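Local coordinates for transcriptional regulator, IclR family (Ruegeria sp. TM1040, PDB 3R4K), which probably binds DNA through its winged helix-turn-helix domain and controls transcription in response to a small effector sensed by its C-terminal domain, at residues Ala8-Leu11 against Leu12-Asn16; Lys35-Val38 against Tyr39-Ser43; Ser81-Arg84 against Arg85-Glu89; Ala217-Thr220 against Ser221-Thr224; Gly248-Pro251 against Pro252-Thr256. All blocks are in the same frame, centred on the assembly; numbering follows the deposited sequence.

Contact 1 (Ala8-Leu11 against Leu12-Asn16); sequences ALTL and LTYFN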
loop_
_atom_site.group_PDB
_atom_site.type_symbol
_atom_site.label_atom_id
_atom_site.label_comp_id
_atom_site.label_asym_id
_atom_site.label_seq_id
_atom_site.Cartn_x
_atom_site.Cartn_y
_atom_site.Cartn_z
ATOM N N ALA A 8 -20.617 6.520 -10.049
ATOM C CA ALA A 8 -20.288 6.120 -8.686
ATOM C C ALA A 8 -18.799 6.285 -8.414
ATOM O O ALA A 8 -18.419 6.841 -7.383
ATOM C CB ALA A 8 -20.705 4.680 -8.464
ATOM N N LEU A 9 -17.955 5.851 -9.364
ATOM C CA LEU A 9 -16.514 5.917 -9.197
ATOM C C LEU A 9 -15.985 7.350 -9.273
ATOM O O LEU A 9 -14.984 7.636 -8.623
ATOM C CB LEU A 9 -15.797 4.988 -10.189
ATOM C CG LEU A 9 -16.168 3.513 -10.043
ATOM C CD1 LEU A 9 -15.660 2.705 -11.209
ATOM C CD2 LEU A 9 -15.761 2.937 -8.652
ATOM N N THR A 10 -16.687 8.257 -9.981
ATOM C CA THR A 10 -16.332 9.681 -10.072
ATOM C C THR A 10 -16.453 10.333 -8.687
ATOM O O THR A 10 -15.651 11.205 -8.361
ATOM C CB THR A 10 -17.224 10.383 -11.104
ATOM O OG1 THR A 10 -17.002 9.792 -12.380
ATOM C CG2 THR A 10 -16.960 11.859 -11.207
ATOM N N LEU A 11 -17.444 9.893 -7.873
ATOM C CA LEU A 11 -17.681 10.429 -6.534
ATOM C C LEU A 11 -16.455 10.235 -5.633
ATOM O O LEU A 11 -16.152 11.123 -4.830
ATOM C CB LEU A 11 -18.938 9.807 -5.884
ATOM C CG LEU A 11 -20.301 10.183 -6.507
ATOM C CD1 LEU A 11 -21.431 9.342 -5.914
ATOM C CD2 LEU A 11 -20.613 11.652 -6.304
ATOM N N LEU A 12 -15.724 9.106 -5.821
ATOM C CA LEU A 12 -14.531 8.756 -5.053
ATOM C C LEU A 12 -13.358 9.695 -5.335
ATOM O O LEU A 12 -12.495 9.851 -4.462
ATOM C CB LEU A 12 -14.091 7.304 -5.337
ATOM C CG LEU A 12 -15.043 6.198 -4.965
ATOM C CD1 LEU A 12 -14.447 4.873 -5.303
ATOM C CD2 LEU A 12 -15.400 6.247 -3.487
ATOM N N THR A 13 -13.325 10.305 -6.544
ATOM C CA THR A 13 -12.247 11.202 -6.974
ATOM C C THR A 13 -12.221 12.512 -6.158
ATOM O O THR A 13 -11.176 13.163 -6.099
ATOM C CB THR A 13 -12.322 11.515 -8.501
ATOM O OG1 THR A 13 -13.388 12.430 -8.789
ATOM C CG2 THR A 13 -12.430 10.267 -9.373
ATOM N N TYR A 14 -13.350 12.885 -5.531
ATOM C CA TYR A 14 -13.471 14.116 -4.758
ATOM C C TYR A 14 -12.758 14.018 -3.402
ATOM O O TYR A 14 -12.440 15.053 -2.814
ATOM C CB TYR A 14 -14.947 14.509 -4.603
ATOM C CG TYR A 14 -15.579 14.811 -5.942
ATOM C CD1 TYR A 14 -15.129 15.873 -6.724
ATOM C CD2 TYR A 14 -16.579 13.999 -6.460
ATOM C CE1 TYR A 14 -15.674 16.130 -7.978
ATOM C CE2 TYR A 14 -17.145 14.258 -7.709
ATOM C CZ TYR A 14 -16.685 15.325 -8.467
ATOM O OH TYR A 14 -17.220 15.607 -9.702
ATOM N N PHE A 15 -12.490 12.790 -2.925
ATOM C CA PHE A 15 -11.730 12.540 -1.711
ATOM C C PHE A 15 -10.262 12.743 -2.006
ATOM O O PHE A 15 -9.777 12.275 -3.039
ATOM C CB PHE A 15 -11.968 11.111 -1.209
ATOM C CG PHE A 15 -13.319 10.889 -0.599
ATOM C CD1 PHE A 15 -13.565 11.229 0.728
ATOM C CD2 PHE A 15 -14.349 10.324 -1.342
ATOM C CE1 PHE A 15 -14.822 11.027 1.291
ATOM C CE2 PHE A 15 -15.608 10.114 -0.772
ATOM C CZ PHE A 15 -15.838 10.474 0.536
ATOM N N ASN A 16 -9.553 13.450 -1.120
ATOM C CA ASN A 16 -8.108 13.699 -1.223
ATOM C C ASN A 16 -7.583 13.929 0.202
ATOM O O ASN A 16 -8.387 14.035 1.120
ATOM C CB ASN A 16 -7.783 14.872 -2.193
ATOM C CG ASN A 16 -8.449 16.186 -1.876
ATOM O OD1 ASN A 16 -8.107 16.861 -0.916
ATOM N ND2 ASN A 16 -9.377 16.611 -2.711
#
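The Y14 ring lies alongside the preceding helical turn, its CD2-CE2 side against the carbonyls of T10 and L11. CD2 is 3.3 Å from L11 O, which sits at the ring edge close to its plane, while CE2 is 3.5 Å from T10 O, approached obliquely. The phenol runs alongside T10, OH 4.0 Å from CG2. On one face of the ring, T13 OG1 stands over the centre. That hydroxyl, turned between its own backbone N and carbonyl carbon (chi1 74°), donates to T10 O at 2.6 Å in the carbonyl plane; T13 N reaches the same oxygen from above that plane, so two donors hold it. This is the end of helix 4-12, first helix of the helix-turn-helix domain, where the chain leaves through a type I beta turn from L12 to F15. The Y14 side chain also touches L30 and S31 of helix 24-31, and an alanine in place of Y14 would probably leave a gap there and strip the T13 hydroxyl of its aromatic cover. On another side of the helix, L9 CD2 meets L12 CD1 at 4.1 Å, and these two leucines pack on A48 and L69 of the second subunit, respectively.

Contact 2 (Lys35-Val38 against Tyr39-Ser43); sequences KATV and YRLMS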
loop_
_atom_site.group_PDB
_atom_site.type_symbol
_atom_site.label_atom_id
_atom_site.label_comp_id
_atom_site.label_asym_id
_atom_site.label_seq_id
_atom_site.Cartn_x
_atom_site.Cartn_y
_atom_site.Cartn_z
ATOM N N LYS A 35 -29.123 14.931 -5.048
ATOM C CA LYS A 35 -28.872 14.394 -3.706
ATOM C C LYS A 35 -29.240 12.904 -3.624
ATOM O O LYS A 35 -28.442 12.109 -3.112
ATOM C CB LYS A 35 -29.660 15.196 -2.647
ATOM C CG LYS A 35 -29.053 15.172 -1.255
ATOM C CD LYS A 35 -30.024 15.765 -0.227
ATOM C CE LYS A 35 -29.409 15.993 1.142
ATOM N NZ LYS A 35 -28.438 17.130 1.189
ATOM N N ALA A 36 -30.423 12.532 -4.166
ATOM C CA ALA A 36 -30.948 11.166 -4.194
ATOM C C ALA A 36 -30.041 10.225 -4.991
ATOM O O ALA A 36 -29.852 9.084 -4.572
ATOM C CB ALA A 36 -32.346 11.163 -4.783
ATOM N N THR A 37 -29.469 10.706 -6.119
ATOM C CA THR A 37 -28.544 9.929 -6.939
ATOM C C THR A 37 -27.283 9.644 -6.136
ATOM O O THR A 37 -26.858 8.485 -6.055
ATOM C CB THR A 37 -28.218 10.648 -8.255
ATOM O OG1 THR A 37 -29.416 10.840 -9.002
ATOM C CG2 THR A 37 -27.207 9.878 -9.110
ATOM N N VAL A 38 -26.700 10.707 -5.531
ATOM C CA VAL A 38 -25.476 10.652 -4.723
ATOM C C VAL A 38 -25.693 9.679 -3.563
ATOM O O VAL A 38 -24.866 8.799 -3.367
ATOM C CB VAL A 38 -25.004 12.066 -4.260
ATOM C CG1 VAL A 38 -23.803 11.975 -3.322
ATOM C CG2 VAL A 38 -24.661 12.952 -5.460
ATOM N N TYR A 39 -26.832 9.787 -2.859
ATOM C CA TYR A 39 -27.162 8.916 -1.741
ATOM C C TYR A 39 -27.227 7.436 -2.159
ATOM O O TYR A 39 -26.690 6.584 -1.450
ATOM C CB TYR A 39 -28.494 9.328 -1.083
ATOM C CG TYR A 39 -28.799 8.501 0.148
ATOM C CD1 TYR A 39 -28.081 8.683 1.327
ATOM C CD2 TYR A 39 -29.759 7.487 0.117
ATOM C CE1 TYR A 39 -28.323 7.893 2.454
ATOM C CE2 TYR A 39 -30.014 6.695 1.242
ATOM C CZ TYR A 39 -29.295 6.905 2.409
ATOM O OH TYR A 39 -29.534 6.129 3.519
ATOM N N ARG A 40 -27.886 7.145 -3.295
ATOM C CA ARG A 40 -28.080 5.805 -3.853
ATOM C C ARG A 40 -26.751 5.144 -4.228
ATOM O O ARG A 40 -26.541 3.965 -3.931
ATOM C CB ARG A 40 -28.974 5.887 -5.092
ATOM C CG ARG A 40 -30.142 4.917 -5.077
ATOM C CD ARG A 40 -30.984 5.019 -6.345
ATOM N NE ARG A 40 -31.805 6.239 -6.412
ATOM C CZ ARG A 40 -31.630 7.223 -7.293
ATOM N NH1 ARG A 40 -30.651 7.155 -8.193
ATOM N NH2 ARG A 40 -32.434 8.279 -7.286
ATOM N N LEU A 41 -25.871 5.913 -4.882
ATOM C CA LEU A 41 -24.557 5.486 -5.338
ATOM C C LEU A 41 -23.604 5.292 -4.156
ATOM O O LEU A 41 -22.846 4.313 -4.142
ATOM C CB LEU A 41 -23.974 6.514 -6.336
ATOM C CG LEU A 41 -24.671 6.651 -7.699
ATOM C CD1 LEU A 41 -24.014 7.729 -8.543
ATOM C CD2 LEU A 41 -24.666 5.345 -8.468
HETATM N N MSE A 42 -23.644 6.210 -3.159
HETATM C CA MSE A 42 -22.775 6.102 -1.977
HETATM C C MSE A 42 -23.191 4.909 -1.088
HETATM O O MSE A 42 -22.328 4.297 -0.458
HETATM C CB MSE A 42 -22.738 7.404 -1.175
HETATM C CG MSE A 42 -22.027 8.540 -1.905
HETATM SE SE MSE A 42 -20.169 8.223 -2.318
HETATM C CE MSE A 42 -19.506 8.609 -0.592
ATOM N N SER A 43 -24.488 4.533 -1.116
ATOM C CA SER A 43 -25.029 3.381 -0.385
ATOM C C SER A 43 -24.510 2.081 -0.982
ATOM O O SER A 43 -24.133 1.170 -0.244
ATOM C CB SER A 43 -26.555 3.406 -0.395
ATOM O OG SER A 43 -26.987 4.413 0.508
#
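R40 folds its side chain back along the helix toward A36 and T37, one turn earlier. Both segments belong to helix 35-47, which by its place in the helix-turn-helix domain is probably the recognition helix that enters the DNA major groove. Starting at CB, 3.4 Å from A36 O, the arginine chain runs outward through CG and CD, then bends at chi3 (-73°) so that the guanidinium returns over the backbone. There CZ lies 3.7 Å from A36 O, which stands over the centre of one guanidinium face. The carbonyl is therefore not gripped by an N-H of this group; its bond comes from R40 N, at 3.0 Å. At the tip, NH2 rests 3.8 Å from A36 CB, and NH1 lies beside T37 CA. The T37 hydroxyl has its own partner in N34, while its methyl CG2 runs alongside L41 and meets CD1 at 3.9 Å. On the buried side V38 and selenomethionine M42 point the same way, CG1 to CG, and both pack on L27 of helix 24-31. L41 turns instead to A8 and L11 of helix 4-12. Further along, S43 OG donates to Y39 O at 2.9 Å, while S43 N reaches that oxygen from the opposite face of the carbonyl plane; the same hydroxyl stands above one face of the Y39 ring, offset toward its rim.

Contact 3 (Ser81-Arg84 against Arg85-Glu89); sequences SASR and RVLRE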
loop_
_atom_site.group_PDB
_atom_site.type_symbol
_atom_site.label_atom_id
_atom_site.label_comp_id
_atom_site.label_asym_id
_atom_site.label_seq_id
_atom_site.Cartn_x
_atom_site.Cartn_y
_atom_site.Cartn_z
ATOM N N SER A 81 8.738 -2.198 -11.467
ATOM C CA SER A 81 8.064 -2.806 -12.615
ATOM C C SER A 81 7.312 -1.724 -13.406
ATOM O O SER A 81 7.362 -1.725 -14.640
ATOM C CB SER A 81 7.123 -3.905 -12.149
ATOM O OG SER A 81 6.400 -4.473 -13.224
ATOM N N ALA A 82 6.680 -0.765 -12.689
ATOM C CA ALA A 82 5.978 0.379 -13.280
ATOM C C ALA A 82 6.961 1.353 -13.976
ATOM O O ALA A 82 6.593 2.022 -14.948
ATOM C CB ALA A 82 5.201 1.123 -12.206
ATOM N N SER A 83 8.198 1.433 -13.462
ATOM C CA SER A 83 9.226 2.326 -13.982
ATOM C C SER A 83 9.756 1.889 -15.357
ATOM O O SER A 83 10.153 2.751 -16.138
ATOM C CB SER A 83 10.384 2.426 -12.995
ATOM O OG SER A 83 11.254 1.309 -13.086
ATOM N N ARG A 84 9.769 0.575 -15.642
ATOM C CA ARG A 84 10.325 0.022 -16.880
ATOM C C ARG A 84 9.843 0.750 -18.131
ATOM O O ARG A 84 10.688 1.175 -18.908
ATOM C CB ARG A 84 10.083 -1.499 -17.027
ATOM C CG ARG A 84 10.613 -2.364 -15.877
ATOM C CD ARG A 84 12.127 -2.381 -15.697
ATOM N NE ARG A 84 12.482 -2.982 -14.405
ATOM C CZ ARG A 84 13.692 -2.952 -13.851
ATOM N NH1 ARG A 84 14.701 -2.358 -14.475
ATOM N NH2 ARG A 84 13.897 -3.503 -12.663
ATOM N N ARG A 85 8.518 0.932 -18.317
ATOM C CA ARG A 85 7.967 1.602 -19.502
ATOM C C ARG A 85 8.256 3.112 -19.489
ATOM O O ARG A 85 8.551 3.685 -20.538
ATOM C CB ARG A 85 6.459 1.343 -19.621
ATOM C CG ARG A 85 5.815 1.962 -20.854
ATOM C CD ARG A 85 4.303 1.823 -20.836
ATOM N NE ARG A 85 3.665 2.690 -21.829
ATOM C CZ ARG A 85 2.755 2.288 -22.715
ATOM N NH1 ARG A 85 2.370 1.015 -22.758
ATOM N NH2 ARG A 85 2.228 3.154 -23.572
ATOM N N VAL A 86 8.181 3.743 -18.310
ATOM C CA VAL A 86 8.424 5.174 -18.117
ATOM C C VAL A 86 9.859 5.521 -18.507
ATOM O O VAL A 86 10.064 6.433 -19.318
ATOM C CB VAL A 86 8.110 5.576 -16.649
ATOM C CG1 VAL A 86 8.563 7.011 -16.341
ATOM C CG2 VAL A 86 6.624 5.405 -16.366
ATOM N N LEU A 87 10.836 4.770 -17.954
ATOM C CA LEU A 87 12.257 4.967 -18.195
ATOM C C LEU A 87 12.596 4.767 -19.676
ATOM O O LEU A 87 13.292 5.621 -20.244
ATOM C CB LEU A 87 13.106 4.040 -17.291
ATOM C CG LEU A 87 13.128 4.382 -15.789
ATOM C CD1 LEU A 87 13.707 3.237 -14.989
ATOM C CD2 LEU A 87 13.933 5.616 -15.528
ATOM N N ARG A 88 12.088 3.672 -20.295
ATOM C CA ARG A 88 12.239 3.326 -21.715
ATOM C C ARG A 88 11.790 4.479 -22.612
ATOM O O ARG A 88 12.535 4.897 -23.507
ATOM C CB ARG A 88 11.373 2.087 -22.030
ATOM C CG ARG A 88 11.924 1.107 -23.057
ATOM C CD ARG A 88 10.857 0.104 -23.484
ATOM N NE ARG A 88 10.366 -0.743 -22.386
ATOM C CZ ARG A 88 9.085 -0.853 -22.034
ATOM N NH1 ARG A 88 8.150 -0.158 -22.673
ATOM N NH2 ARG A 88 8.731 -1.657 -21.038
ATOM N N GLU A 89 10.562 4.993 -22.364
ATOM C CA GLU A 89 9.949 6.070 -23.140
ATOM C C GLU A 89 10.688 7.385 -22.966
ATOM O O GLU A 89 10.956 8.043 -23.964
ATOM C CB GLU A 89 8.467 6.229 -22.789
ATOM C CG GLU A 89 7.600 5.137 -23.396
ATOM C CD GLU A 89 6.131 5.142 -23.038
ATOM O OE1 GLU A 89 5.719 5.892 -22.120
ATOM O OE2 GLU A 89 5.388 4.374 -23.688
HETATM O O HOH W 1 6.545 -1.122 -17.206
#
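S83 and L87 meet on the inner side of helix 79-94, a helix of the C-terminal domain, whose GAF-like (profilin-like) fold sets helices against an antiparallel sheet. The serine hydroxyl is turned between its backbone N and carbonyl carbon, chi1 80°, and from there OG comes 3.7 Å from L87 CD1 while bonding to L80 O and S112 OG. L87 keeps its CG anti to the carbonyl carbon, beside its backbone N, which brings CG and CD1 over S83 O. That oxygen also receives L87 N at 2.8 Å, a nearly straight bond of 176°. V86 projects to a different side: CG2 lies 3.7 Å from A82 O, and its side chain packs on A238 and S241 of helix 225-245.

The arginines differ in shape. R84 bends at chi2, and its CB faces the NH2 of R88 at 4.2 Å. R88 has its bend at chi3 (-62°), which swings the guanidinium back over the preceding turn; R84 O and R85 CA lie on one face of it, both offset toward the rim. R85 is extended from CG to NE and heads away from the earlier turn, presenting NE to E89 OE2 at 3.0 Å in a salt bridge. Its backbone N is linked to S81 through a water, which accepts from R85 N at 3.1 Å and donates to S81 O at 2.8 Å.

Contact 4 (Ala217-Thr220 against Ser221-Thr224); sequences AAPT and SRMT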
loop_
_atom_site.group_PDB
_atom_site.type_symbol
_atom_site.label_atom_id
_atom_site.label_comp_id
_atom_site.label_asym_id
_atom_site.label_seq_id
_atom_site.Cartn_x
_atom_site.Cartn_y
_atom_site.Cartn_z
ATOM N N ALA A 217 20.187 11.727 -17.059
ATOM C CA ALA A 217 21.639 11.978 -16.986
ATOM C C ALA A 217 22.190 12.089 -18.379
ATOM O O ALA A 217 22.034 11.175 -19.193
ATOM C CB ALA A 217 22.346 10.872 -16.225
ATOM N N ALA A 218 22.814 13.212 -18.676
ATOM C CA ALA A 218 23.357 13.445 -20.004
ATOM C C ALA A 218 24.790 13.954 -19.972
ATOM O O ALA A 218 25.178 14.621 -19.014
ATOM C CB ALA A 218 22.480 14.456 -20.715
ATOM N N PRO A 219 25.591 13.725 -21.029
ATOM C CA PRO A 219 26.916 14.357 -21.071
ATOM C C PRO A 219 26.748 15.865 -21.240
ATOM O O PRO A 219 25.848 16.325 -21.957
ATOM C CB PRO A 219 27.568 13.736 -22.313
ATOM C CG PRO A 219 26.676 12.629 -22.732
ATOM C CD PRO A 219 25.322 12.988 -22.277
ATOM N N THR A 220 27.602 16.637 -20.581
ATOM C CA THR A 220 27.585 18.092 -20.684
ATOM C C THR A 220 27.706 18.521 -22.166
ATOM O O THR A 220 26.973 19.412 -22.593
ATOM C CB THR A 220 28.690 18.657 -19.807
ATOM O OG1 THR A 220 28.363 18.340 -18.456
ATOM C CG2 THR A 220 28.833 20.153 -19.939
ATOM N N SER A 221 28.553 17.826 -22.952
ATOM C CA SER A 221 28.788 18.084 -24.382
ATOM C C SER A 221 27.497 18.014 -25.240
ATOM O O SER A 221 27.465 18.594 -26.327
ATOM C CB SER A 221 29.835 17.113 -24.936
ATOM O OG SER A 221 29.411 15.755 -24.977
ATOM N N ARG A 222 26.448 17.320 -24.752
ATOM C CA ARG A 222 25.176 17.167 -25.465
ATOM C C ARG A 222 24.042 18.033 -24.886
ATOM O O ARG A 222 22.895 17.942 -25.351
ATOM C CB ARG A 222 24.753 15.698 -25.464
ATOM C CG ARG A 222 25.390 14.922 -26.592
ATOM C CD ARG A 222 24.484 13.833 -27.136
ATOM N NE ARG A 222 24.123 12.849 -26.109
ATOM C CZ ARG A 222 24.787 11.725 -25.866
ATOM N NH1 ARG A 222 25.874 11.420 -26.571
ATOM N NH2 ARG A 222 24.367 10.892 -24.922
HETATM N N MSE A 223 24.353 18.866 -23.880
HETATM C CA MSE A 223 23.354 19.735 -23.272
HETATM C C MSE A 223 23.214 21.012 -24.116
HETATM O O MSE A 223 23.674 22.090 -23.730
HETATM C CB MSE A 223 23.718 20.038 -21.815
HETATM C CG MSE A 223 22.525 20.553 -21.008
HETATM SE SE MSE A 223 20.891 19.475 -21.179
HETATM C CE MSE A 223 21.580 17.859 -20.561
ATOM N N THR A 224 22.600 20.854 -25.298
ATOM C CA THR A 224 22.371 21.909 -26.289
ATOM C C THR A 224 21.190 22.770 -25.883
ATOM O O THR A 224 20.378 22.319 -25.065
ATOM C CB THR A 224 22.109 21.298 -27.694
ATOM O OG1 THR A 224 20.912 20.513 -27.676
ATOM C CG2 THR A 224 23.289 20.502 -28.234
#
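P219 O accepts R222 N at 3.0 Å, and one residue later T220 O accepts M223 N at 3.0 Å, the straighter of the two with 163° at the hydrogen. Each donor comes from well above the carbonyl plane, as expected for the i to i+3 bonds of the 3-10 turn that follows strand 210-219. The turn brings R222 back onto the proline. Bent at chi2 and chi3, the arginine lays one guanidinium face against the pyrrolidine ring: NH2 is 3.5 Å from P219 CD, and P219 CG stands above the same face, toward its rim. E96 and T121 O bind NH2 as well. A leucine in place of R222 would probably leave the E96 carboxylate without its ionic mate and take the flat cover off P219. S221 OG touches the proline at another point, 3.8 Å from CB. Selenomethionine M223, with CG anti to its backbone N (chi1 -162°) and two further bends, curls inward until CE meets A218 CB at 3.5 Å. M223 is also the centre of an inverse gamma turn, after which T224 caps the N-terminus of helix 225-245 by bonding to Q227 N. The link thus joins an inner strand of the six-stranded sheet to that helix, with M223 touching H197 and H199 of strand 196-204 and K228 and I231 of the helix.

Contact 5 (Gly248-Pro251 against Pro252-Thr256); sequences GACP and PEFPT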
loop_
_atom_site.group_PDB
_atom_site.type_symbol
_atom_site.label_atom_id
_atom_site.label_comp_id
_atom_site.label_asym_id
_atom_site.label_seq_id
_atom_site.Cartn_x
_atom_site.Cartn_y
_atom_site.Cartn_z
ATOM N N GLY A 248 0.246 7.590 -6.412
ATOM C CA GLY A 248 0.817 8.690 -5.647
ATOM C C GLY A 248 0.015 9.974 -5.702
ATOM O O GLY A 248 -0.854 10.153 -6.555
ATOM N N ALA A 249 0.291 10.863 -4.755
ATOM C CA ALA A 249 -0.337 12.181 -4.660
ATOM C C ALA A 249 0.728 13.207 -4.330
ATOM O O ALA A 249 1.606 12.943 -3.506
ATOM C CB ALA A 249 -1.437 12.185 -3.611
ATOM N N CYS A 250 0.682 14.350 -5.026
ATOM C CA CYS A 250 1.645 15.430 -4.864
ATOM C C CYS A 250 1.268 16.292 -3.677
ATOM O O CYS A 250 0.083 16.553 -3.479
ATOM C CB CYS A 250 1.739 16.251 -6.146
ATOM S SG CYS A 250 2.216 15.282 -7.612
ATOM N N PRO A 251 2.236 16.776 -2.877
ATOM C CA PRO A 251 1.879 17.686 -1.778
ATOM C C PRO A 251 1.528 19.093 -2.316
ATOM O O PRO A 251 1.888 19.386 -3.457
ATOM C CB PRO A 251 3.140 17.684 -0.911
ATOM C CG PRO A 251 4.241 17.439 -1.845
ATOM C CD PRO A 251 3.696 16.598 -2.967
ATOM N N PRO A 252 0.811 19.972 -1.564
ATOM C CA PRO A 252 0.469 21.305 -2.119
ATOM C C PRO A 252 1.689 22.150 -2.518
ATOM O O PRO A 252 1.617 22.903 -3.499
ATOM C CB PRO A 252 -0.324 21.982 -0.985
ATOM C CG PRO A 252 -0.054 21.181 0.245
ATOM C CD PRO A 252 0.244 19.789 -0.207
ATOM N N GLU A 253 2.812 21.986 -1.779
ATOM C CA GLU A 253 4.096 22.677 -1.991
ATOM C C GLU A 253 4.785 22.300 -3.340
ATOM O O GLU A 253 5.816 22.893 -3.676
ATOM C CB GLU A 253 5.062 22.419 -0.810
ATOM C CG GLU A 253 5.313 20.948 -0.501
ATOM C CD GLU A 253 4.618 20.394 0.727
ATOM O OE1 GLU A 253 3.382 20.556 0.841
ATOM O OE2 GLU A 253 5.302 19.732 1.541
ATOM N N PHE A 254 4.220 21.320 -4.088
ATOM C CA PHE A 254 4.736 20.870 -5.375
ATOM C C PHE A 254 3.933 21.524 -6.521
ATOM O O PHE A 254 2.710 21.353 -6.585
ATOM C CB PHE A 254 4.735 19.333 -5.483
ATOM C CG PHE A 254 5.283 18.815 -6.789
ATOM C CD1 PHE A 254 6.650 18.790 -7.028
ATOM C CD2 PHE A 254 4.432 18.364 -7.787
ATOM C CE1 PHE A 254 7.157 18.329 -8.245
ATOM C CE2 PHE A 254 4.938 17.894 -9.002
ATOM C CZ PHE A 254 6.298 17.879 -9.222
ATOM N N PRO A 255 4.622 22.261 -7.440
ATOM C CA PRO A 255 3.899 22.933 -8.536
ATOM C C PRO A 255 3.511 22.001 -9.690
ATOM O O PRO A 255 4.348 21.237 -10.182
ATOM C CB PRO A 255 4.880 24.012 -9.007
ATOM C CG PRO A 255 6.213 23.546 -8.595
ATOM C CD PRO A 255 6.073 22.560 -7.485
ATOM N N THR A 256 2.235 22.083 -10.116
ATOM C CA THR A 256 1.643 21.325 -11.232
ATOM C C THR A 256 0.889 22.305 -12.160
ATOM O O THR A 256 0.116 23.157 -11.711
ATOM C CB THR A 256 0.761 20.129 -10.750
ATOM O OG1 THR A 256 0.089 19.513 -11.848
ATOM C CG2 THR A 256 -0.216 20.498 -9.644
#
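The chain reverses through a type I beta turn from P251 to F254, closed by F254 N donating to P251 O at 3.1 Å with the donor well above the carbonyl plane. F254, its CG anti to the backbone N (chi1 -179°), sends its ring back toward C250, where CD2 lies 3.8 Å from C250 CB. The sulfur comes in obliquely, SG 4.7 Å from the ring centroid and 54° off the normal, a Cys sulfur-aromatic contact made along the CD2-CE2 side. Nearer the backbone, F254 CB packs 3.9 Å from P251 CD. E253 approaches the same proline from another direction: CG occupies the position between backbone N and carbonyl carbon, and the bend at chi2 (-105°) carries the carboxylate across the pyrrolidine ring nearly at a right angle, OE1 3.4 Å from P251 CB. P252, at the second position of the turn, suits the bend because its ring fixes phi near the value needed there. The segment is the tail that follows helix 225-245 and packs against strand 196-204: C250 and P251 pack on F204, whose ring meets that of F254 edge-to-face, while F254 also touches P202 of this strand.

How the contacts relate
Contacts 1 and 2 lie in the helix-turn-helix domain, centres 13 Å apart, and they touch: L11 CD1 packs 3.8 Å from L41 CB and 4.0 Å from M42 SE, packing helix 4-12 against helix 35-47. Contacts 3 and 4 belong to the C-terminal domain, about 22 Å apart between centres and tied to shared elements, strand 210-219 and helix 225-245. Contact 5 follows that helix, yet its nearest atoms come within about 7 Å of contact 1, so the tail lies close to the DNA-binding domain. Contacts 2 and 4 are the far ends of the set, 56 Å between centres. No ligand marks an effector pocket among these five.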